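Local coordinates for retinol dehydratase (PDB 1FMJ), which dehydrates retinol, probably by way of a sulfated intermediate, and is captured here with retinol and adenosine-3',5'-diphosphate bound, at residues N283-K286 with F287-G291; N294-D297 with Y298-I301; L82-L85 with I86-L90. All coordinates share one frame; numbering follows the deposited sequence.

All three contacts are local, between side chains a few residues apart, and all sit within the sulfotransferase domain. Contact 3, on helix 76-87, is the partly buried one, with four of its nine touching residues buried; contacts 1 and 2 lie at the surface. Contact 1 takes up the short helix 284-288 and faces the nucleotide with two phenylalanines, whereas contact 2 occupies the following loop, meets retinol through a methionine and also holds a Glu296-Arg299 salt bridge. These two adjoin, Lys288 O lying 3.1 Å from Asn294 ND2 in a probable hydrogen bond. Phe287 of contact 1 also packs on Thr77 and Glu81, in the first half of the helix whose far end contact 3 closes.

Contact 1 (N283-K286 with F287-G291). With A3P (adenosine-3'-5'-diphosphate), chain G.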
loop_
_atom_site.group_PDB
_atom_site.type_symbol
_atom_site.label_atom_id
_atom_site.label_comp_id
_atom_site.label_asym_id
_atom_site.label_seq_id
_atom_site.Cartn_x
_atom_site.Cartn_y
_atom_site.Cartn_z
ATOM N N ASN A 283 -9.139 3.828 -17.198
ATOM C CA ASN A 283 -10.137 2.792 -17.441
ATOM C C ASN A 283 -9.504 1.487 -16.973
ATOM O O ASN A 283 -8.355 1.209 -17.304
ATOM C CB ASN A 283 -10.465 2.720 -18.932
ATOM C CG ASN A 283 -11.394 1.571 -19.266
ATOM O OD1 ASN A 283 -10.973 0.414 -19.338
ATOM N ND2 ASN A 283 -12.667 1.886 -19.463
ATOM N N PHE A 284 -10.244 0.679 -16.223
ATOM C CA PHE A 284 -9.671 -0.551 -15.691
ATOM C C PHE A 284 -8.957 -1.457 -16.669
ATOM O O PHE A 284 -7.842 -1.900 -16.393
ATOM C CB PHE A 284 -10.706 -1.391 -14.946
ATOM C CG PHE A 284 -10.097 -2.554 -14.211
ATOM C CD1 PHE A 284 -9.293 -2.337 -13.092
ATOM C CD2 PHE A 284 -10.291 -3.859 -14.655
ATOM C CE1 PHE A 284 -8.692 -3.401 -12.427
ATOM C CE2 PHE A 284 -9.693 -4.930 -13.997
ATOM C CZ PHE A 284 -8.891 -4.698 -12.880
ATOM N N GLU A 285 -9.586 -1.757 -17.799
ATOM C CA GLU A 285 -8.944 -2.634 -18.768
ATOM C C GLU A 285 -7.690 -2.010 -19.354
ATOM O O GLU A 285 -6.673 -2.686 -19.480
ATOM C CB GLU A 285 -9.930 -3.034 -19.871
ATOM C CG GLU A 285 -10.987 -4.008 -19.374
ATOM C CD GLU A 285 -10.386 -5.334 -18.930
ATOM O OE1 GLU A 285 -10.880 -5.921 -17.935
ATOM O OE2 GLU A 285 -9.424 -5.796 -19.585
ATOM N N LYS A 286 -7.745 -0.727 -19.699
ATOM C CA LYS A 286 -6.565 -0.066 -20.248
ATOM C C LYS A 286 -5.474 -0.063 -19.176
ATOM O O LYS A 286 -4.358 -0.530 -19.397
ATOM C CB LYS A 286 -6.878 1.375 -20.661
ATOM C CG LYS A 286 -5.715 2.057 -21.381
ATOM C CD LYS A 286 -5.989 3.527 -21.706
ATOM C CE LYS A 286 -4.796 4.147 -22.450
ATOM N NZ LYS A 286 -4.866 5.637 -22.584
ATOM N N PHE A 287 -5.815 0.456 -18.002
ATOM C CA PHE A 287 -4.867 0.524 -16.895
ATOM C C PHE A 287 -4.276 -0.861 -16.602
ATOM O O PHE A 287 -3.063 -1.019 -16.439
ATOM C CB PHE A 287 -5.574 1.067 -15.651
ATOM C CG PHE A 287 -4.653 1.725 -14.662
ATOM C CD1 PHE A 287 -4.044 2.938 -14.961
ATOM C CD2 PHE A 287 -4.403 1.138 -13.429
ATOM C CE1 PHE A 287 -3.198 3.555 -14.044
ATOM C CE2 PHE A 287 -3.561 1.749 -12.509
ATOM C CZ PHE A 287 -2.959 2.954 -12.814
ATOM N N LYS A 288 -5.142 -1.866 -16.568
ATOM C CA LYS A 288 -4.721 -3.230 -16.280
ATOM C C LYS A 288 -3.639 -3.769 -17.212
ATOM O O LYS A 288 -2.733 -4.461 -16.764
ATOM C CB LYS A 288 -5.930 -4.167 -16.302
ATOM C CG LYS A 288 -5.596 -5.609 -15.938
ATOM C CD LYS A 288 -6.857 -6.394 -15.644
ATOM C CE LYS A 288 -6.545 -7.801 -15.172
ATOM N NZ LYS A 288 -7.786 -8.478 -14.685
ATOM N N ASN A 289 -3.732 -3.464 -18.500
ATOM C CA ASN A 289 -2.736 -3.939 -19.463
ATOM C C ASN A 289 -1.691 -2.872 -19.762
ATOM O O ASN A 289 -1.026 -2.911 -20.797
ATOM C CB ASN A 289 -3.418 -4.382 -20.763
ATOM C CG ASN A 289 -4.207 -5.667 -20.596
ATOM O OD1 ASN A 289 -3.637 -6.755 -20.488
ATOM N ND2 ASN A 289 -5.526 -5.545 -20.556
ATOM N N ASN A 290 -1.558 -1.921 -18.842
ATOM C CA ASN A 290 -0.590 -0.847 -18.967
ATOM C C ASN A 290 0.660 -1.332 -18.238
ATOM O O ASN A 290 0.749 -1.246 -17.011
ATOM C CB ASN A 290 -1.124 0.433 -18.308
ATOM C CG ASN A 290 -0.269 1.653 -18.606
ATOM O OD1 ASN A 290 0.948 1.563 -18.717
ATOM N ND2 ASN A 290 -0.909 2.806 -18.716
ATOM N N GLY A 291 1.612 -1.851 -19.008
ATOM C CA GLY A 291 2.849 -2.360 -18.450
ATOM C C GLY A 291 3.612 -1.396 -17.558
ATOM O O GLY A 291 4.443 -1.822 -16.756
HETATM P P1 A3P G . -8.864 -5.377 -6.445
HETATM O O1P A3P G . -7.961 -6.400 -5.889
HETATM O O2P A3P G . -9.068 -5.564 -7.897
HETATM O O3P A3P G . -10.161 -5.405 -5.752
HETATM P P2 A3P G . -3.344 -0.562 -4.476
HETATM O O4P A3P G . -2.873 0.145 -5.678
HETATM O O5P A3P G . -3.407 0.358 -3.320
HETATM O O6P A3P G . -2.450 -1.720 -4.188
HETATM O "O5'" A3P G . -4.802 -1.108 -4.743
HETATM C "C5'" A3P G . -5.073 -2.040 -5.778
HETATM C "C4'" A3P G . -6.581 -2.187 -6.003
HETATM O "O4'" A3P G . -6.998 -1.138 -6.923
HETATM C "C3'" A3P G . -6.945 -3.502 -6.695
HETATM O "O3'" A3P G . -8.231 -3.939 -6.201
HETATM C "C2'" A3P G . -6.875 -3.098 -8.154
HETATM O "O2'" A3P G . -7.402 -3.997 -9.125
HETATM C "C1'" A3P G . -7.561 -1.742 -8.093
HETATM N N9 A3P G . -7.287 -0.914 -9.274
HETATM C C8 A3P G . -6.079 -0.634 -9.894
HETATM N N7 A3P G . -6.163 0.148 -10.937
HETATM C C5 A3P G . -7.522 0.417 -11.031
HETATM C C6 A3P G . -8.311 1.204 -11.939
HETATM N N6 A3P G . -7.788 1.885 -12.963
HETATM N N1 A3P G . -9.689 1.261 -11.736
HETATM C C2 A3P G . -10.267 0.578 -10.695
HETATM N N3 A3P G . -9.625 -0.201 -9.771
HETATM C C4 A3P G . -8.246 -0.238 -10.000
#
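The ring of Phe284 crosses the aliphatic chain of Lys288 one helical turn on, with Lys288 CB over one face and Phe284 CE2 3.6 Å from Lys288 CD. Lys288 runs extended past this ring, its CG anti to the backbone N (chi1 -177°), and delivers NZ to the carbonyl oxygen of Arg312. Adenosine-3',5'-diphosphate meets the same ring at its edge: the ribose O2' lies near the ring plane, 3.6 Å from Phe284 CE1. Phe287 approaches the base obliquely, CD2 lying 3.2 Å from the adenine N7, and its ring also packs on Thr77 and Glu81 of helix 76-87. Around these rings the short helix 284-288 is tied at both ends. Asn283, at the N-cap, accepts weak bonds through OD1 from Glu285 N and Lys286 N, while its carbonyl O takes the straight bond from Phe287 N at 2.7 Å. Toward the C-terminus Asn289 grips Glu285 O twice, with its backbone N at 3.2 Å and with ND2 at 3.3 Å, the two donors coming from opposite faces of the carbonyl plane. The chemistry is thus divided: polar groups close the ends of one short helix, and its two phenylalanines contribute apolar packing to the nucleotide, whose hydrogen bonds come from neighbours such as Leu282 O, Thr77 and Ser193.

Contact 2 (N294-D297 with Y298-I301); sequences NMED and YREI
In the retinol pocket Met295 sets its thioether against the rim of Tyr298, a Met-aromatic contact on a loop that opens with an Asx turn, in which Asn294 OD1 accepts from Glu296 N. The methionine chain, bent at chi2 (-73°), runs alongside the tyrosine and brings its methyl CE to 3.5 Å from Tyr298 CE2, in the plane of the ring; its sulfur SD also lies at the edge, 4.9 Å from the ring centroid. The same side chain also touches retinol. One face of the Tyr298 ring carries the carboxylate of Asp297, OD2 standing 4.1 Å above its centre, while Ile301 CD1 meets another part of the edge. The backbone here winds as a 3-10 turn, Tyr298 N bonding to Met295 O at 3.2 Å and Arg299 N to Glu296 O at 3.1 Å. Elsewhere on this turn Glu296 and Arg299 run side by side, their carboxylate and guanidinium nearly coplanar (13° apart). Glu296 OE1 also accepts from His309 ND1, and Arg299 NH2 has its strongest partner in Glu308 O, which together should keep both flat groups from turning. Arg299 takes the carboxylate side-on: NH2 reaches Glu296 OE1 at 3.3 Å, and NE bonds to the syn lone pair of OE2 at 2.8 Å.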
loop_
_atom_site.group_PDB
_atom_site.type_symbol
_atom_site.label_atom_id
_atom_site.label_comp_id
_atom_site.label_asym_id
_atom_site.label_seq_id
_atom_site.Cartn_x
_atom_site.Cartn_y
_atom_site.Cartn_z
ATOM N N ASN A 294 1.221 -2.158 -14.282
ATOM C CA ASN A 294 0.711 -3.460 -13.879
ATOM C C ASN A 294 1.723 -4.432 -13.284
ATOM O O ASN A 294 1.371 -5.564 -12.960
ATOM C CB ASN A 294 -0.029 -4.135 -15.040
ATOM C CG ASN A 294 0.873 -4.450 -16.214
ATOM O OD1 ASN A 294 2.082 -4.582 -16.065
ATOM N ND2 ASN A 294 0.278 -4.597 -17.389
ATOM N N MET A 295 2.969 -3.988 -13.152
ATOM C CA MET A 295 4.036 -4.799 -12.574
ATOM C C MET A 295 4.271 -6.132 -13.277
ATOM O O MET A 295 4.892 -7.034 -12.708
ATOM C CB MET A 295 3.742 -5.059 -11.094
ATOM C CG MET A 295 3.647 -3.805 -10.234
ATOM S SD MET A 295 5.252 -3.014 -9.919
ATOM C CE MET A 295 5.565 -3.546 -8.270
ATOM N N GLU A 296 3.776 -6.266 -14.503
ATOM C CA GLU A 296 3.959 -7.504 -15.253
ATOM C C GLU A 296 5.407 -7.678 -15.699
ATOM O O GLU A 296 5.795 -8.745 -16.157
ATOM C CB GLU A 296 3.024 -7.540 -16.470
ATOM C CG GLU A 296 1.587 -7.893 -16.114
ATOM C CD GLU A 296 1.458 -9.293 -15.544
ATOM O OE1 GLU A 296 0.568 -9.506 -14.691
ATOM O OE2 GLU A 296 2.240 -10.184 -15.950
ATOM N N ASP A 297 6.201 -6.623 -15.553
ATOM C CA ASP A 297 7.611 -6.654 -15.919
ATOM C C ASP A 297 8.366 -7.596 -14.986
ATOM O O ASP A 297 9.473 -8.041 -15.294
ATOM C CB ASP A 297 8.207 -5.242 -15.839
ATOM C CG ASP A 297 7.672 -4.445 -14.655
ATOM O OD1 ASP A 297 6.436 -4.319 -14.542
ATOM O OD2 ASP A 297 8.478 -3.933 -13.843
ATOM N N TYR A 298 7.754 -7.908 -13.846
ATOM C CA TYR A 298 8.376 -8.802 -12.878
ATOM C C TYR A 298 8.066 -10.278 -13.134
ATOM O O TYR A 298 8.746 -11.156 -12.609
ATOM C CB TYR A 298 7.944 -8.441 -11.454
ATOM C CG TYR A 298 8.548 -7.165 -10.918
ATOM C CD1 TYR A 298 9.926 -6.962 -10.941
ATOM C CD2 TYR A 298 7.748 -6.172 -10.354
ATOM C CE1 TYR A 298 10.494 -5.804 -10.416
ATOM C CE2 TYR A 298 8.308 -5.007 -9.824
ATOM C CZ TYR A 298 9.679 -4.834 -9.859
ATOM O OH TYR A 298 10.242 -3.692 -9.341
ATOM N N ARG A 299 7.053 -10.566 -13.943
ATOM C CA ARG A 299 6.724 -11.962 -14.183
ATOM C C ARG A 299 7.846 -12.710 -14.902
ATOM O O ARG A 299 8.085 -13.882 -14.623
ATOM C CB ARG A 299 5.416 -12.097 -14.967
ATOM C CG ARG A 299 4.851 -13.515 -14.933
ATOM C CD ARG A 299 3.438 -13.563 -15.478
ATOM N NE ARG A 299 2.528 -12.724 -14.703
ATOM C CZ ARG A 299 1.896 -13.110 -13.602
ATOM N NH1 ARG A 299 2.062 -14.334 -13.119
ATOM N NH2 ARG A 299 1.080 -12.266 -12.987
ATOM N N GLU A 300 8.535 -12.032 -15.817
ATOM C CA GLU A 300 9.635 -12.654 -16.549
ATOM C C GLU A 300 10.726 -13.087 -15.574
ATOM O O GLU A 300 11.490 -14.007 -15.855
ATOM C CB GLU A 300 10.208 -11.677 -17.584
ATOM C CG GLU A 300 11.359 -12.233 -18.421
ATOM C CD GLU A 300 12.693 -12.230 -17.683
ATOM O OE1 GLU A 300 13.112 -11.149 -17.223
ATOM O OE2 GLU A 300 13.331 -13.305 -17.571
ATOM N N ILE A 301 10.788 -12.423 -14.424
ATOM C CA ILE A 301 11.781 -12.751 -13.403
ATOM C C ILE A 301 11.434 -14.076 -12.723
ATOM O O ILE A 301 12.323 -14.863 -12.398
ATOM C CB ILE A 301 11.875 -11.632 -12.331
ATOM C CG1 ILE A 301 12.320 -10.320 -12.988
ATOM C CG2 ILE A 301 12.854 -12.032 -11.236
ATOM C CD1 ILE A 301 12.400 -9.142 -12.039
#

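Contact 3 (L82-L85 with I86-L90)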
loop_
_atom_site.group_PDB
_atom_site.type_symbol
_atom_site.label_atom_id
_atom_site.label_comp_id
_atom_site.label_asym_id
_atom_site.label_seq_id
_atom_site.Cartn_x
_atom_site.Cartn_y
_atom_site.Cartn_z
ATOM N N LEU A 82 -2.656 9.330 -11.327
ATOM C CA LEU A 82 -3.373 10.593 -11.437
ATOM C C LEU A 82 -2.484 11.732 -10.954
ATOM O O LEU A 82 -2.288 12.726 -11.657
ATOM C CB LEU A 82 -4.649 10.564 -10.590
ATOM C CG LEU A 82 -5.764 9.625 -11.038
ATOM C CD1 LEU A 82 -6.901 9.647 -10.010
ATOM C CD2 LEU A 82 -6.260 10.049 -12.406
ATOM N N VAL A 83 -1.951 11.571 -9.745
ATOM C CA VAL A 83 -1.087 12.571 -9.129
ATOM C C VAL A 83 0.159 12.886 -9.956
ATOM O O VAL A 83 0.586 14.035 -10.023
ATOM C CB VAL A 83 -0.641 12.111 -7.711
ATOM C CG1 VAL A 83 0.459 13.020 -7.176
ATOM C CG2 VAL A 83 -1.829 12.120 -6.759
ATOM N N TRP A 84 0.752 11.878 -10.587
ATOM C CA TRP A 84 1.954 12.127 -11.364
ATOM C C TRP A 84 1.636 12.896 -12.628
ATOM O O TRP A 84 2.326 13.848 -12.967
ATOM C CB TRP A 84 2.658 10.821 -11.740
ATOM C CG TRP A 84 4.118 11.012 -12.062
ATOM C CD1 TRP A 84 5.162 11.005 -11.177
ATOM C CD2 TRP A 84 4.688 11.265 -13.352
ATOM N NE1 TRP A 84 6.345 11.237 -11.838
ATOM C CE2 TRP A 84 6.086 11.397 -13.172
ATOM C CE3 TRP A 84 4.156 11.392 -14.642
ATOM C CZ2 TRP A 84 6.961 11.648 -14.238
ATOM C CZ3 TRP A 84 5.029 11.643 -15.704
ATOM C CH2 TRP A 84 6.415 11.767 -15.491
ATOM N N LEU A 85 0.595 12.480 -13.330
ATOM C CA LEU A 85 0.220 13.152 -14.568
ATOM C C LEU A 85 -0.185 14.596 -14.322
ATOM O O LEU A 85 0.188 15.489 -15.084
ATOM C CB LEU A 85 -0.919 12.394 -15.259
ATOM C CG LEU A 85 -0.462 11.101 -15.940
ATOM C CD1 LEU A 85 -1.653 10.248 -16.367
ATOM C CD2 LEU A 85 0.411 11.468 -17.138
ATOM N N ILE A 86 -0.939 14.821 -13.248
ATOM C CA ILE A 86 -1.402 16.159 -12.904
ATOM C C ILE A 86 -0.256 17.092 -12.517
ATOM O O ILE A 86 -0.270 18.271 -12.860
ATOM C CB ILE A 86 -2.435 16.100 -11.760
ATOM C CG1 ILE A 86 -3.661 15.310 -12.233
ATOM C CG2 ILE A 86 -2.823 17.517 -11.330
ATOM C CD1 ILE A 86 -4.772 15.182 -11.205
ATOM N N GLU A 87 0.733 16.564 -11.801
ATOM C CA GLU A 87 1.884 17.362 -11.398
ATOM C C GLU A 87 2.826 17.549 -12.583
ATOM O O GLU A 87 3.658 18.449 -12.574
ATOM C CB GLU A 87 2.649 16.682 -10.251
ATOM C CG GLU A 87 1.874 16.527 -8.951
ATOM C CD GLU A 87 1.622 17.850 -8.253
ATOM O OE1 GLU A 87 1.276 18.829 -8.943
ATOM O OE2 GLU A 87 1.750 17.911 -7.011
ATOM N N ASN A 88 2.693 16.709 -13.607
ATOM C CA ASN A 88 3.574 16.810 -14.771
ATOM C C ASN A 88 2.940 17.221 -16.101
ATOM O O ASN A 88 3.316 16.714 -17.159
ATOM C CB ASN A 88 4.350 15.502 -14.946
ATOM C CG ASN A 88 5.539 15.403 -14.000
ATOM O OD1 ASN A 88 6.557 16.076 -14.194
ATOM N ND2 ASN A 88 5.411 14.577 -12.964
ATOM N N ASP A 89 1.975 18.134 -16.044
ATOM C CA ASP A 89 1.325 18.649 -17.250
ATOM C C ASP A 89 0.722 17.586 -18.156
ATOM O O ASP A 89 0.815 17.684 -19.381
ATOM C CB ASP A 89 2.331 19.463 -18.061
ATOM C CG ASP A 89 2.972 20.565 -17.250
ATOM O OD1 ASP A 89 2.230 21.412 -16.716
ATOM O OD2 ASP A 89 4.217 20.586 -17.146
ATOM N N LEU A 90 0.097 16.580 -17.557
ATOM C CA LEU A 90 -0.517 15.507 -18.328
ATOM C C LEU A 90 0.374 15.015 -19.461
ATOM O O LEU A 90 -0.079 14.846 -20.594
ATOM C CB LEU A 90 -1.870 15.953 -18.890
ATOM C CG LEU A 90 -2.970 16.174 -17.852
ATOM C CD1 LEU A 90 -2.853 17.582 -17.287
ATOM C CD2 LEU A 90 -4.330 15.977 -18.493
#
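One face of the Trp84 indole is covered by the amide of Asn88, whose ND2 stands 3.2 Å above the ring plane over its centre, the two flat groups tilted 32° apart. Asn88 CB adds a CH-pi contact over the same indole, 4.2 Å from the centroid of the six-membered ring. Beyond this pair Trp84 also meets the ring of Phe160 and makes a cation-pi contact with Arg102. Asn88 ND2 is hydrogen-bonded to Trp84 O at 3.2 Å, with the oxygen close to the amide plane, so one asparagine covers both the side chain and the carbonyl of the same residue. The indole is swung back beside its own carbonyl carbon (chi1 -158°), which brings it under that amide. With an alanine here the indole is gone, and the Asn88 amide would probably lose the surface it lies on and Arg102 its aromatic partner. In the helix itself Ile86 N still makes the regular helical bond to Leu82 O, but after Glu87, salt-bridged by OE1 to Lys268, the pattern breaks. The chain passes through Asp89 and Leu90, both with left-handed backbone angles, and Leu90 N returns to Leu85 O at 2.7 Å. A six-to-one backbone bond of this sort is a common way to close a helix C-terminus; here it ends helix 76-87, which follows the phosphate-binding loop of the P-loop fold.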